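Local structure of NegoA.19184.a (Neisseria gonorrhoeae, 5UEB) at residues A58-D63 with F67-I72; V15-Y18 with I24-E27; L51-I56 with S112-P117; K118-D123 with Y139-L144. The protein is of unknown function and belongs to the uncharacterised DUF4265 family. One frame throughout, in Å; residues are numbered along the deposited sequence. Where two conformers were deposited one is given.

Contact 1: A58-D63 with F67-I72; sequences AIERED and FFDHLI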
loop_
_atom_site.group_PDB
_atom_site.type_symbol
_atom_site.label_atom_id
_atom_site.label_comp_id
_atom_site.label_asym_id
_atom_site.label_seq_id
_atom_site.Cartn_x
_atom_site.Cartn_y
_atom_site.Cartn_z
ATOM N N ALA B 58 10.404 5.796 -0.312
ATOM C CA ALA B 58 11.214 5.756 0.895
ATOM C C ALA B 58 11.815 4.369 1.058
ATOM O O ALA B 58 11.234 3.363 0.640
ATOM C CB ALA B 58 10.367 6.088 2.120
ATOM N N ILE B 59 12.990 4.319 1.688
ATOM C CA ILE B 59 13.778 3.100 1.747
ATOM C C ILE B 59 14.196 2.831 3.187
ATOM O O ILE B 59 14.177 3.716 4.047
ATOM C CB ILE B 59 15.012 3.187 0.832
ATOM C CG1 ILE B 59 15.910 4.333 1.289
ATOM C CG2 ILE B 59 14.577 3.425 -0.613
ATOM C CD1 ILE B 59 17.167 4.536 0.406
ATOM N N GLU B 60 14.561 1.570 3.441
ATOM C CA GLU B 60 15.110 1.129 4.717
ATOM C C GLU B 60 16.362 0.316 4.445
ATOM O O GLU B 60 16.404 -0.462 3.490
ATOM C CB GLU B 60 14.143 0.207 5.456
ATOM C CG GLU B 60 12.952 0.883 6.069
ATOM C CD GLU B 60 12.220 -0.029 7.046
ATOM O OE1 GLU B 60 12.385 -1.264 6.952
ATOM O OE2 GLU B 60 11.487 0.490 7.911
ATOM N N ARG B 61 17.361 0.467 5.311
ATOM C CA ARG B 61 18.597 -0.298 5.216
ATOM C C ARG B 61 18.561 -1.477 6.181
ATOM O O ARG B 61 18.255 -1.313 7.368
ATOM C CB ARG B 61 19.808 0.586 5.529
ATOM C CG ARG B 61 21.143 -0.119 5.423
ATOM C CD ARG B 61 22.291 0.874 5.564
ATOM N NE ARG B 61 23.578 0.200 5.441
ATOM C CZ ARG B 61 24.281 -0.268 6.464
ATOM N NH1 ARG B 61 23.825 -0.125 7.701
ATOM N NH2 ARG B 61 25.447 -0.868 6.251
ATOM N N GLU B 62 18.863 -2.664 5.664
ATOM C CA GLU B 62 18.989 -3.856 6.489
ATOM C C GLU B 62 20.050 -4.753 5.870
ATOM O O GLU B 62 20.095 -4.895 4.645
ATOM C CB GLU B 62 17.655 -4.611 6.553
ATOM C CG GLU B 62 17.635 -5.774 7.529
ATOM C CD GLU B 62 16.313 -6.516 7.507
ATOM O OE1 GLU B 62 16.051 -7.241 6.522
ATOM O OE2 GLU B 62 15.528 -6.356 8.464
ATOM N N ASP B 63 20.887 -5.356 6.717
ATOM C CA ASP B 63 21.950 -6.260 6.267
ATOM C C ASP B 63 22.748 -5.657 5.113
ATOM O O ASP B 63 23.036 -6.320 4.114
ATOM C CB ASP B 63 21.401 -7.644 5.910
ATOM N N PHE B 67 16.017 -1.471 0.898
ATOM C CA PHE B 67 14.716 -2.079 0.626
ATOM C C PHE B 67 13.635 -1.021 0.486
ATOM O O PHE B 67 13.631 -0.023 1.203
ATOM C CB PHE B 67 14.311 -3.055 1.734
ATOM C CG PHE B 67 15.215 -4.231 1.833
ATOM C CD1 PHE B 67 16.341 -4.193 2.647
ATOM C CD2 PHE B 67 14.955 -5.369 1.091
ATOM C CE1 PHE B 67 17.187 -5.286 2.726
ATOM C CE2 PHE B 67 15.792 -6.463 1.161
ATOM C CZ PHE B 67 16.916 -6.417 1.981
ATOM N N PHE B 68 12.700 -1.263 -0.432
ATOM C CA PHE B 68 11.526 -0.405 -0.537
ATOM C C PHE B 68 10.771 -0.421 0.785
ATOM O O PHE B 68 10.540 -1.486 1.365
ATOM C CB PHE B 68 10.608 -0.946 -1.638
ATOM C CG PHE B 68 9.222 -0.339 -1.633
ATOM C CD1 PHE B 68 8.990 0.892 -2.232
ATOM C CD2 PHE B 68 8.161 -0.999 -1.039
ATOM C CE1 PHE B 68 7.724 1.454 -2.226
ATOM C CE2 PHE B 68 6.887 -0.442 -1.024
ATOM C CZ PHE B 68 6.670 0.788 -1.633
ATOM N N ASP B 69 10.360 0.754 1.255
ATOM C CA ASP B 69 9.499 0.825 2.430
ATOM C C ASP B 69 8.093 1.313 2.121
ATOM O O ASP B 69 7.118 0.640 2.477
ATOM C CB ASP B 69 10.109 1.686 3.540
ATOM C CG ASP B 69 9.368 1.510 4.850
ATOM O OD1 ASP B 69 9.629 0.510 5.547
ATOM O OD2 ASP B 69 8.491 2.332 5.156
ATOM N N HIS B 70 7.957 2.485 1.499
ATOM C CA HIS B 70 6.642 2.999 1.136
ATOM C C HIS B 70 6.794 4.049 0.045
ATOM O O HIS B 70 7.882 4.584 -0.185
ATOM C CB HIS B 70 5.883 3.560 2.355
ATOM C CG HIS B 70 6.565 4.710 3.036
ATOM N ND1 HIS B 70 7.507 4.537 4.030
ATOM C CD2 HIS B 70 6.409 6.049 2.897
ATOM C CE1 HIS B 70 7.914 5.719 4.460
ATOM N NE2 HIS B 70 7.263 6.654 3.788
ATOM N N LEU B 71 5.685 4.318 -0.636
ATOM C CA LEU B 71 5.649 5.322 -1.694
ATOM C C LEU B 71 5.683 6.722 -1.088
ATOM O O LEU B 71 4.993 7.003 -0.102
ATOM C CB LEU B 71 4.361 5.134 -2.508
ATOM C CG LEU B 71 4.132 6.079 -3.688
ATOM C CD1 LEU B 71 5.155 5.837 -4.779
ATOM C CD2 LEU B 71 2.704 5.908 -4.228
ATOM N N ILE B 72 6.510 7.591 -1.667
ATOM C CA ILE B 72 6.550 9.006 -1.299
ATOM C C ILE B 72 5.755 9.858 -2.275
ATOM O O ILE B 72 4.923 10.669 -1.867
ATOM C CB ILE B 72 8.006 9.506 -1.167
ATOM C CG1 ILE B 72 8.667 8.911 0.081
ATOM C CG2 ILE B 72 8.047 11.041 -1.115
ATOM C CD1 ILE B 72 8.134 9.448 1.400
#
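A58 and H70 make one of two tightly packed spots in this contact: A58 CB lies over one face of the imidazole, 3.6 Å from the H70 ring centroid and 20° off its normal, a CH-pi contact. With H70 CG placed between its own backbone N and carbonyl carbon (chi1 61°), the ring folds back over the neighbouring strand. Its rotation is restrained by a 2.7 Å bond from H70 ND1, in the ring plane, to the anti lone pair of D69 OD2. I72 covers the same spot, its CG1 3.9 Å from A58 CB; H70 and I72 lie toward solvent.

The backbone pairing explains why both D69 and H70 face A58. A58 N donates to H70 O, yet A58 O accepts from D69 N, whereas E60 and F67 bond each other in both directions. This shift of one residue is a classic beta bulge in the antiparallel hairpin of strands 56-62 and 65-73.

The second tight spot is the buried F67, whose CE1 is 3.9 Å from E62 CB. E62 O lies in plane at the edge of this ring, and the tag residue H8 of the second subunit stacks on it. The acidic side is close but held by charge, not by packing: E60 OE2 and D69 OD1 of the bulge stand 3.0 Å apart, and K10 of the second subunit forms salt bridges with both, which probably offsets their repulsion.

Contact 2: V15-Y18 with I24-E27; sequences VVYY and IAEE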
loop_
_atom_site.group_PDB
_atom_site.type_symbol
_atom_site.label_atom_id
_atom_site.label_comp_id
_atom_site.label_asym_id
_atom_site.label_seq_id
_atom_site.Cartn_x
_atom_site.Cartn_y
_atom_site.Cartn_z
ATOM N N VAL B 15 12.601 -4.644 -3.777
ATOM C CA VAL B 15 11.186 -4.605 -3.424
ATOM C C VAL B 15 10.762 -6.024 -3.072
ATOM O O VAL B 15 10.818 -6.919 -3.923
ATOM C CB VAL B 15 10.330 -4.075 -4.586
ATOM C CG1 VAL B 15 8.856 -3.980 -4.166
ATOM C CG2 VAL B 15 10.828 -2.730 -5.049
ATOM N N VAL B 16 10.347 -6.237 -1.826
ATOM C CA VAL B 16 9.769 -7.511 -1.406
ATOM C C VAL B 16 8.265 -7.436 -1.636
ATOM O O VAL B 16 7.622 -6.440 -1.278
ATOM C CB VAL B 16 10.089 -7.804 0.069
ATOM C CG1 VAL B 16 9.488 -9.141 0.495
ATOM C CG2 VAL B 16 11.589 -7.821 0.299
ATOM N N TYR B 17 7.710 -8.460 -2.282
ATOM C CA TYR B 17 6.295 -8.443 -2.635
ATOM C C TYR B 17 5.785 -9.877 -2.660
ATOM O O TYR B 17 6.560 -10.834 -2.629
ATOM C CB TYR B 17 6.064 -7.741 -3.993
ATOM C CG TYR B 17 6.684 -8.470 -5.164
ATOM C CD1 TYR B 17 8.044 -8.368 -5.440
ATOM C CD2 TYR B 17 5.909 -9.271 -5.994
ATOM C CE1 TYR B 17 8.620 -9.064 -6.488
ATOM C CE2 TYR B 17 6.477 -9.969 -7.064
ATOM C CZ TYR B 17 7.835 -9.854 -7.306
ATOM O OH TYR B 17 8.400 -10.556 -8.347
ATOM N N TYR B 18 4.468 -10.022 -2.719
ATOM C CA TYR B 18 3.852 -11.321 -2.949
ATOM C C TYR B 18 3.475 -11.419 -4.417
ATOM O O TYR B 18 2.870 -10.489 -4.974
ATOM C CB TYR B 18 2.637 -11.544 -2.046
ATOM C CG TYR B 18 3.016 -11.771 -0.605
ATOM C CD1 TYR B 18 3.416 -13.026 -0.161
ATOM C CD2 TYR B 18 2.994 -10.724 0.311
ATOM C CE1 TYR B 18 3.776 -13.240 1.163
ATOM C CE2 TYR B 18 3.346 -10.927 1.632
ATOM C CZ TYR B 18 3.738 -12.183 2.052
ATOM O OH TYR B 18 4.090 -12.384 3.367
ATOM N N ILE B 24 6.178 -15.219 -1.507
ATOM C CA ILE B 24 7.080 -14.093 -1.335
ATOM C C ILE B 24 8.091 -14.074 -2.474
ATOM O O ILE B 24 8.536 -15.123 -2.961
ATOM C CB ILE B 24 7.741 -14.171 0.053
ATOM C CG1 ILE B 24 8.351 -12.825 0.428
ATOM C CG2 ILE B 24 8.751 -15.305 0.114
ATOM C CD1 ILE B 24 7.332 -11.882 1.024
ATOM N N ALA B 25 8.428 -12.871 -2.931
ATOM C CA ALA B 25 9.328 -12.679 -4.059
ATOM C C ALA B 25 10.057 -11.357 -3.872
ATOM O O ALA B 25 9.671 -10.527 -3.047
ATOM C CB ALA B 25 8.567 -12.691 -5.391
ATOM N N GLU B 26 11.128 -11.170 -4.643
ATOM C CA GLU B 26 11.926 -9.954 -4.569
ATOM C C GLU B 26 12.245 -9.486 -5.979
ATOM O O GLU B 26 12.560 -10.303 -6.848
ATOM C CB GLU B 26 13.240 -10.215 -3.815
ATOM C CG GLU B 26 13.029 -10.570 -2.358
ATOM C CD GLU B 26 14.322 -10.798 -1.606
ATOM O OE1 GLU B 26 15.396 -10.455 -2.143
ATOM O OE2 GLU B 26 14.259 -11.327 -0.476
ATOM N N GLU B 27 12.162 -8.171 -6.207
ATOM C CA GLU B 27 12.613 -7.567 -7.459
ATOM C C GLU B 27 13.548 -6.410 -7.137
ATOM O O GLU B 27 13.213 -5.554 -6.315
ATOM C CB GLU B 27 11.435 -7.041 -8.294
ATOM C CG GLU B 27 11.912 -6.331 -9.554
ATOM C CD GLU B 27 10.809 -5.983 -10.532
ATOM O OE1 GLU B 27 11.156 -5.428 -11.584
ATOM O OE2 GLU B 27 9.618 -6.260 -10.267
HETATM O O HOH W 1 11.002 -10.647 -9.117
#
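I24 CD1 is the apolar centre on one face of the antiparallel hairpin of strands 10-18 and 24-33, two of the five strands of their sheet; it is wedged between V16 CG1 at 3.5 Å and the ring of Y18. It sits over one face of that ring, 4.0 Å from the Y18 centroid and 21° off the normal, as expected for a CH-pi contact. I24 chi1 of -163° sets CG1 opposite the backbone N, and chi2 of 84° then turns CD1 toward V16 and Y18.

The other face of the hairpin has its own aromatic contact. A25 CB lies over the Y17 ring, offset toward the rim and 3.5 Å from Y17 CZ. The same ring presents its edge, in plane, to E27 N, with Y17 CE1 3.7 Å from that nitrogen.

Between these faces the main chains are paired without a break in register. V15 with E27 and Y17 with A25 are hydrogen-bonded pairs, each joined by two N-H...O bonds. V16 with E26 and Y18 with I24 are the non-hydrogen-bonded pairs that alternate with them.

On the Y17 and A25 face the E27 carboxylate is a buried polar site gripped by three backbone nitrogens: L46 N bonds OE1, and F47 N and A48 N bond OE2, tying strand 24-33 to the loop residues L46 to A48. E26, on the other face, is the exposed polar side and bonds through OE2 to the tag residue H7 of the second subunit. Water 1 bridges the strands beside the Y17 hydroxyl, lying 2.7 Å from Y17 OH in the ring plane and donating to E26 O at 2.8 Å.

Contact 3: L51-I56 with S112-P117; sequences LALNDI and SVNFPP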
loop_
_atom_site.group_PDB
_atom_site.type_symbol
_atom_site.label_atom_id
_atom_site.label_comp_id
_atom_site.label_asym_id
_atom_site.label_seq_id
_atom_site.Cartn_x
_atom_site.Cartn_y
_atom_site.Cartn_z
ATOM N N LEU B 51 3.865 0.034 -8.439
ATOM C CA LEU B 51 5.038 0.877 -8.649
ATOM C C LEU B 51 5.224 1.186 -10.131
ATOM O O LEU B 51 4.884 0.379 -11.003
ATOM C CB LEU B 51 6.304 0.197 -8.100
ATOM C CG LEU B 51 6.373 0.104 -6.582
ATOM C CD1 LEU B 51 7.561 -0.773 -6.172
ATOM C CD2 LEU B 51 6.512 1.494 -5.995
ATOM N N ALA B 52 5.773 2.365 -10.412
ATOM C CA ALA B 52 5.992 2.788 -11.785
ATOM C C ALA B 52 7.319 3.520 -11.909
ATOM O O ALA B 52 7.857 4.062 -10.938
ATOM C CB ALA B 52 4.868 3.709 -12.283
ATOM N N LEU B 53 7.825 3.519 -13.137
ATOM C CA LEU B 53 8.987 4.323 -13.503
ATOM C C LEU B 53 8.830 5.748 -12.985
ATOM O O LEU B 53 7.766 6.365 -13.124
ATOM C CB LEU B 53 9.077 4.349 -15.034
ATOM C CG LEU B 53 10.181 5.196 -15.677
ATOM C CD1 LEU B 53 11.549 4.583 -15.369
ATOM C CD2 LEU B 53 9.962 5.314 -17.185
ATOM N N ASN B 54 9.900 6.262 -12.377
ATOM C CA ASN B 54 10.000 7.627 -11.875
ATOM C C ASN B 54 9.156 7.893 -10.634
ATOM O O ASN B 54 9.087 9.038 -10.184
ATOM C CB ASN B 54 9.837 8.688 -12.973
ATOM C CG ASN B 54 10.987 8.652 -13.964
ATOM O OD1 ASN B 54 12.128 8.384 -13.580
ATOM N ND2 ASN B 54 10.703 8.916 -15.229
ATOM N N ASP B 55 8.571 6.857 -10.024
ATOM C CA ASP B 55 8.047 7.000 -8.671
ATOM C C ASP B 55 9.192 7.305 -7.706
ATOM O O ASP B 55 10.333 6.864 -7.901
ATOM C CB ASP B 55 7.388 5.690 -8.215
ATOM C CG ASP B 55 5.989 5.476 -8.798
ATOM O OD1 ASP B 55 5.459 6.344 -9.535
ATOM O OD2 ASP B 55 5.410 4.408 -8.502
ATOM N N ILE B 56 8.885 8.061 -6.650
ATOM C CA ILE B 56 9.830 8.339 -5.571
ATOM C C ILE B 56 9.374 7.563 -4.345
ATOM O O ILE B 56 8.207 7.653 -3.947
ATOM C CB ILE B 56 9.928 9.846 -5.271
ATOM C CG1 ILE B 56 10.461 10.604 -6.485
ATOM C CG2 ILE B 56 10.845 10.100 -4.071
ATOM C CD1 ILE B 56 10.343 12.127 -6.361
ATOM N N SER B 112 6.866 -5.508 -19.543
ATOM C CA SER B 112 6.215 -4.528 -18.693
ATOM C C SER B 112 6.315 -3.182 -19.395
ATOM O O SER B 112 7.393 -2.809 -19.873
ATOM C CB SER B 112 6.856 -4.508 -17.307
ATOM O OG SER B 112 5.987 -3.962 -16.346
ATOM N N VAL B 113 5.189 -2.474 -19.472
ATOM C CA VAL B 113 5.040 -1.274 -20.287
ATOM C C VAL B 113 4.708 -0.098 -19.389
ATOM O O VAL B 113 3.801 -0.187 -18.553
ATOM C CB VAL B 113 3.942 -1.466 -21.345
ATOM C CG1 VAL B 113 3.820 -0.220 -22.218
ATOM C CG2 VAL B 113 4.227 -2.717 -22.177
ATOM N N ASN B 114 5.426 1.006 -19.579
ATOM C CA ASN B 114 5.136 2.264 -18.908
ATOM C C ASN B 114 4.316 3.151 -19.831
ATOM O O ASN B 114 4.720 3.402 -20.972
ATOM C CB ASN B 114 6.421 3.020 -18.569
ATOM C CG ASN B 114 6.140 4.291 -17.817
ATOM O OD1 ASN B 114 5.881 4.260 -16.615
ATOM N ND2 ASN B 114 6.157 5.426 -18.527
ATOM N N PHE B 115 3.183 3.642 -19.327
ATOM C CA PHE B 115 2.401 4.649 -20.027
ATOM C C PHE B 115 2.372 5.951 -19.240
ATOM O O PHE B 115 2.043 5.944 -18.044
ATOM C CB PHE B 115 0.954 4.174 -20.261
ATOM C CG PHE B 115 0.831 3.076 -21.274
ATOM C CD1 PHE B 115 1.007 3.340 -22.624
ATOM C CD2 PHE B 115 0.536 1.779 -20.881
ATOM C CE1 PHE B 115 0.898 2.330 -23.562
ATOM C CE2 PHE B 115 0.419 0.760 -21.822
ATOM C CZ PHE B 115 0.594 1.037 -23.164
ATOM N N PRO B 116 2.671 7.082 -19.873
ATOM C CA PRO B 116 2.562 8.380 -19.196
ATOM C C PRO B 116 1.119 8.678 -18.830
ATOM O O PRO B 116 0.195 8.006 -19.321
ATOM C CB PRO B 116 3.075 9.367 -20.257
ATOM C CG PRO B 116 3.897 8.541 -21.201
ATOM C CD PRO B 116 3.233 7.199 -21.228
ATOM N N PRO B 117 0.883 9.671 -17.972
ATOM C CA PRO B 117 -0.496 10.036 -17.619
ATOM C C PRO B 117 -1.389 10.177 -18.846
ATOM O O PRO B 117 -1.003 10.778 -19.851
ATOM C CB PRO B 117 -0.325 11.379 -16.896
ATOM C CG PRO B 117 1.052 11.307 -16.302
ATOM C CD PRO B 117 1.879 10.512 -17.277
HETATM O O HOH W 2 6.366 1.981 -15.118
#
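N114 reaches across from strand 110-115 to L53, and the two side chains cross at about a right angle. At the root of N114, CB projects toward the loop, and with chi1 at -177° CG continues away from the backbone N. N114 CG then lies 4.0 Å from both CB and CD2 of L53. At the tip the amide divides its contacts. N114 ND2 lies 4.0 Å from L53 CD2, a packing distance, whereas N114 OD1 approaches L53 CB at 3.6 Å.

No direct hydrogen bond links the segments: N114 OD1 and L53 N are 4.1 Å apart. Water 2, set to one side, bridges them, accepting from L53 N at 2.9 Å and donating to N114 OD1 at 2.8 Å. One water thus serves both a backbone N-H of the loop and the buried amide oxygen.

The loop presents L53 in a fixed pose. D55 N bonds back to A52 O, and D55 OD2 takes the N-H of A52 from above its carboxylate plane, 66° out of it. D55 OD1 in turn accepts from S75 N, and L53 O is held by N77 ND2 and S75 OG, so polar bonds to the chain beyond strand 65-73 grip the turn as well. N54, with a phi of 71°, supplies the positive value that the third position of the bend needs. The whole is a type II beta turn, A52 to D55, that meets strand 110-115 mainly through L53 and water 2, while A52 packs on T79 of the same four-stranded antiparallel sheet.

Contact 4: K118-D123 with Y139-L144; sequences KKYNSD and YREACL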
loop_
_atom_site.group_PDB
_atom_site.type_symbol
_atom_site.label_atom_id
_atom_site.label_comp_id
_atom_site.label_asym_id
_atom_site.label_seq_id
_atom_site.Cartn_x
_atom_site.Cartn_y
_atom_site.Cartn_z
ATOM N N LYS B 118 -2.589 9.605 -18.754
ATOM C CA LYS B 118 -3.682 9.670 -19.718
ATOM C C LYS B 118 -3.457 8.802 -20.959
ATOM O O LYS B 118 -4.355 8.715 -21.794
ATOM C CB LYS B 118 -4.073 11.101 -20.139
ATOM C CG LYS B 118 -4.216 12.069 -18.983
ATOM C CD LYS B 118 -4.673 13.441 -19.450
ATOM C CE LYS B 118 -4.835 14.376 -18.266
ATOM N NZ LYS B 118 -5.527 15.642 -18.631
ATOM N N LYS B 119 -2.300 8.156 -21.111
ATOM C CA LYS B 119 -2.027 7.407 -22.333
ATOM C C LYS B 119 -2.565 5.983 -22.289
ATOM O O LYS B 119 -2.834 5.401 -23.344
ATOM C CB LYS B 119 -0.529 7.391 -22.629
ATOM C CG LYS B 119 0.047 8.754 -22.945
ATOM C CD LYS B 119 -0.567 9.328 -24.205
ATOM C CE LYS B 119 -0.005 10.701 -24.486
ATOM N NZ LYS B 119 -0.411 11.171 -25.825
ATOM N N TYR B 120 -2.710 5.397 -21.101
ATOM C CA TYR B 120 -3.362 4.096 -20.967
ATOM C C TYR B 120 -4.860 4.358 -20.912
ATOM O O TYR B 120 -5.392 4.784 -19.883
ATOM C CB TYR B 120 -2.870 3.391 -19.708
ATOM C CG TYR B 120 -3.506 2.037 -19.491
ATOM C CD1 TYR B 120 -3.235 0.974 -20.353
ATOM C CD2 TYR B 120 -4.379 1.820 -18.431
ATOM C CE1 TYR B 120 -3.831 -0.268 -20.175
ATOM C CE2 TYR B 120 -4.965 0.577 -18.235
ATOM C CZ TYR B 120 -4.681 -0.460 -19.107
ATOM O OH TYR B 120 -5.264 -1.694 -18.900
ATOM N N ASN B 121 -5.551 4.120 -22.031
ATOM C CA ASN B 121 -6.951 4.500 -22.150
ATOM C C ASN B 121 -7.780 3.368 -22.745
ATOM O O ASN B 121 -7.265 2.267 -22.972
ATOM C CB ASN B 121 -7.095 5.804 -22.947
ATOM C CG ASN B 121 -6.538 5.704 -24.364
ATOM O OD1 ASN B 121 -6.325 4.614 -24.889
ATOM N ND2 ASN B 121 -6.318 6.856 -24.996
ATOM N N SER B 122 -9.061 3.635 -23.008
ATOM C CA SER B 122 -9.947 2.584 -23.491
ATOM C C SER B 122 -9.523 2.072 -24.862
ATOM O O SER B 122 -9.725 0.895 -25.170
ATOM C CB SER B 122 -11.397 3.077 -23.497
ATOM O OG SER B 122 -11.581 4.178 -24.377
ATOM N N ASP B 123 -8.941 2.935 -25.699
ATOM C CA ASP B 123 -8.480 2.485 -27.008
ATOM C C ASP B 123 -7.368 1.453 -26.872
ATOM O O ASP B 123 -7.374 0.423 -27.557
ATOM C CB ASP B 123 -7.992 3.677 -27.836
ATOM C CG ASP B 123 -9.129 4.527 -28.379
ATOM O OD1 ASP B 123 -10.270 4.025 -28.473
ATOM O OD2 ASP B 123 -8.881 5.702 -28.720
ATOM N N TYR B 139 -2.924 -9.787 -19.652
ATOM C CA TYR B 139 -2.326 -8.559 -19.165
ATOM C C TYR B 139 -2.834 -8.249 -17.769
ATOM O O TYR B 139 -3.888 -8.727 -17.336
ATOM C CB TYR B 139 -2.551 -7.379 -20.132
ATOM C CG TYR B 139 -3.954 -6.800 -20.152
ATOM C CD1 TYR B 139 -4.967 -7.390 -20.904
ATOM C CD2 TYR B 139 -4.263 -5.655 -19.423
ATOM C CE1 TYR B 139 -6.249 -6.854 -20.923
ATOM C CE2 TYR B 139 -5.542 -5.111 -19.437
ATOM C CZ TYR B 139 -6.524 -5.703 -20.192
ATOM O OH TYR B 139 -7.795 -5.162 -20.197
ATOM N N ARG B 140 -2.050 -7.437 -17.065
ATOM C CA ARG B 140 -2.358 -7.038 -15.706
ATOM C C ARG B 140 -2.066 -5.552 -15.541
ATOM O O ARG B 140 -1.039 -5.050 -16.018
ATOM C CB ARG B 140 -1.494 -7.851 -14.729
ATOM C CG ARG B 140 -1.611 -7.441 -13.291
ATOM C CD ARG B 140 -1.074 -8.549 -12.400
ATOM N NE ARG B 140 -1.876 -9.761 -12.507
ATOM C CZ ARG B 140 -2.906 -10.045 -11.716
ATOM N NH1 ARG B 140 -3.259 -9.202 -10.752
ATOM N NH2 ARG B 140 -3.581 -11.172 -11.888
ATOM N N GLU B 141 -2.974 -4.858 -14.860
ATOM C CA GLU B 141 -2.765 -3.466 -14.465
ATOM C C GLU B 141 -1.963 -3.454 -13.171
ATOM O O GLU B 141 -2.511 -3.428 -12.068
ATOM C CB GLU B 141 -4.103 -2.747 -14.333
ATOM C CG GLU B 141 -4.800 -2.677 -15.676
ATOM C CD GLU B 141 -6.214 -2.129 -15.622
ATOM O OE1 GLU B 141 -6.711 -1.746 -16.699
ATOM O OE2 GLU B 141 -6.833 -2.085 -14.531
ATOM N N ALA B 142 -0.632 -3.495 -13.319
ATOM C CA ALA B 142 0.235 -3.585 -12.150
ATOM C C ALA B 142 0.177 -2.310 -11.324
ATOM O O ALA B 142 0.183 -2.364 -10.086
ATOM C CB ALA B 142 1.666 -3.878 -12.596
ATOM N N CYS B 143 0.117 -1.154 -11.988
ATOM C CA CYS B 143 0.066 0.126 -11.289
ATOM C C CYS B 143 -0.724 1.079 -12.175
ATOM O O CYS B 143 -0.271 1.395 -13.277
ATOM C CB CYS B 143 1.486 0.654 -11.071
ATOM S SG CYS B 143 1.592 2.220 -10.188
ATOM N N LEU B 144 -1.892 1.526 -11.710
ATOM C CA LEU B 144 -2.706 2.482 -12.456
ATOM C C LEU B 144 -2.289 3.893 -12.074
ATOM O O LEU B 144 -2.398 4.284 -10.904
ATOM C CB LEU B 144 -4.193 2.282 -12.167
ATOM C CG LEU B 144 -4.807 1.040 -12.806
ATOM C CD1 LEU B 144 -6.279 0.953 -12.462
ATOM C CD2 LEU B 144 -4.613 1.063 -14.321
#
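Y120 meets E141 through a 2.6 Å hydrogen bond from its OH to E141 OE1, on the anti lone pair of that oxygen. Two torsions bring the groups together. Y120 chi1 of 180° sends its ring straight out from the loop before helix 122-133, and E141 has CG opposite its carbonyl carbon (chi1 -64°) with an extended chain beyond. The side chains cross at about a right angle: OE1 lies in the plane of the Y120 ring, at its edge, yet ring and carboxylate planes are 83° apart.

Around this bond the packing is lighter. L144 CD2 stands 4.0 Å from Y120 CE2, approaching the ring obliquely. Y139 brings CE2 to 3.5 Å from Y120 OH, while its own hydroxyl bonds N129 of the helix. On the helix side, N121 is the N-cap, its OD1 accepting from L124 N.

The contact therefore joins the loop leading into helix 122-133 to strand 137-143 and the residue after it. E141 OE1 also forms a salt bridge with K125 NZ, so a single carboxylate oxygen receives a neutral donor and a cation; this pairing would be expected to favour the ionised form of the glutamate.

Contacts 1 and 2 share the five-stranded antiparallel sheet: their centres lie 13 Å apart, F68 CB packs on V15 CG2 at 3.9 Å, and both meet the second subunit, partly through its tag histidines. Contacts 3 and 4 reach the four-stranded sheet, with centres 11 Å apart, and F115 packs against Y120. Contact 3 connects the two halves, since L51 touches both F68 and V15. Along the chain contact 2 comes first; contact 1 lies within the span between the segments of contact 3, and contact 4 follows. Contact 4 is about 26 Å from contact 1 and 22 Å from contact 2 between centres, touches neither, and meets no other chain, so it is remote from the dimer contacts.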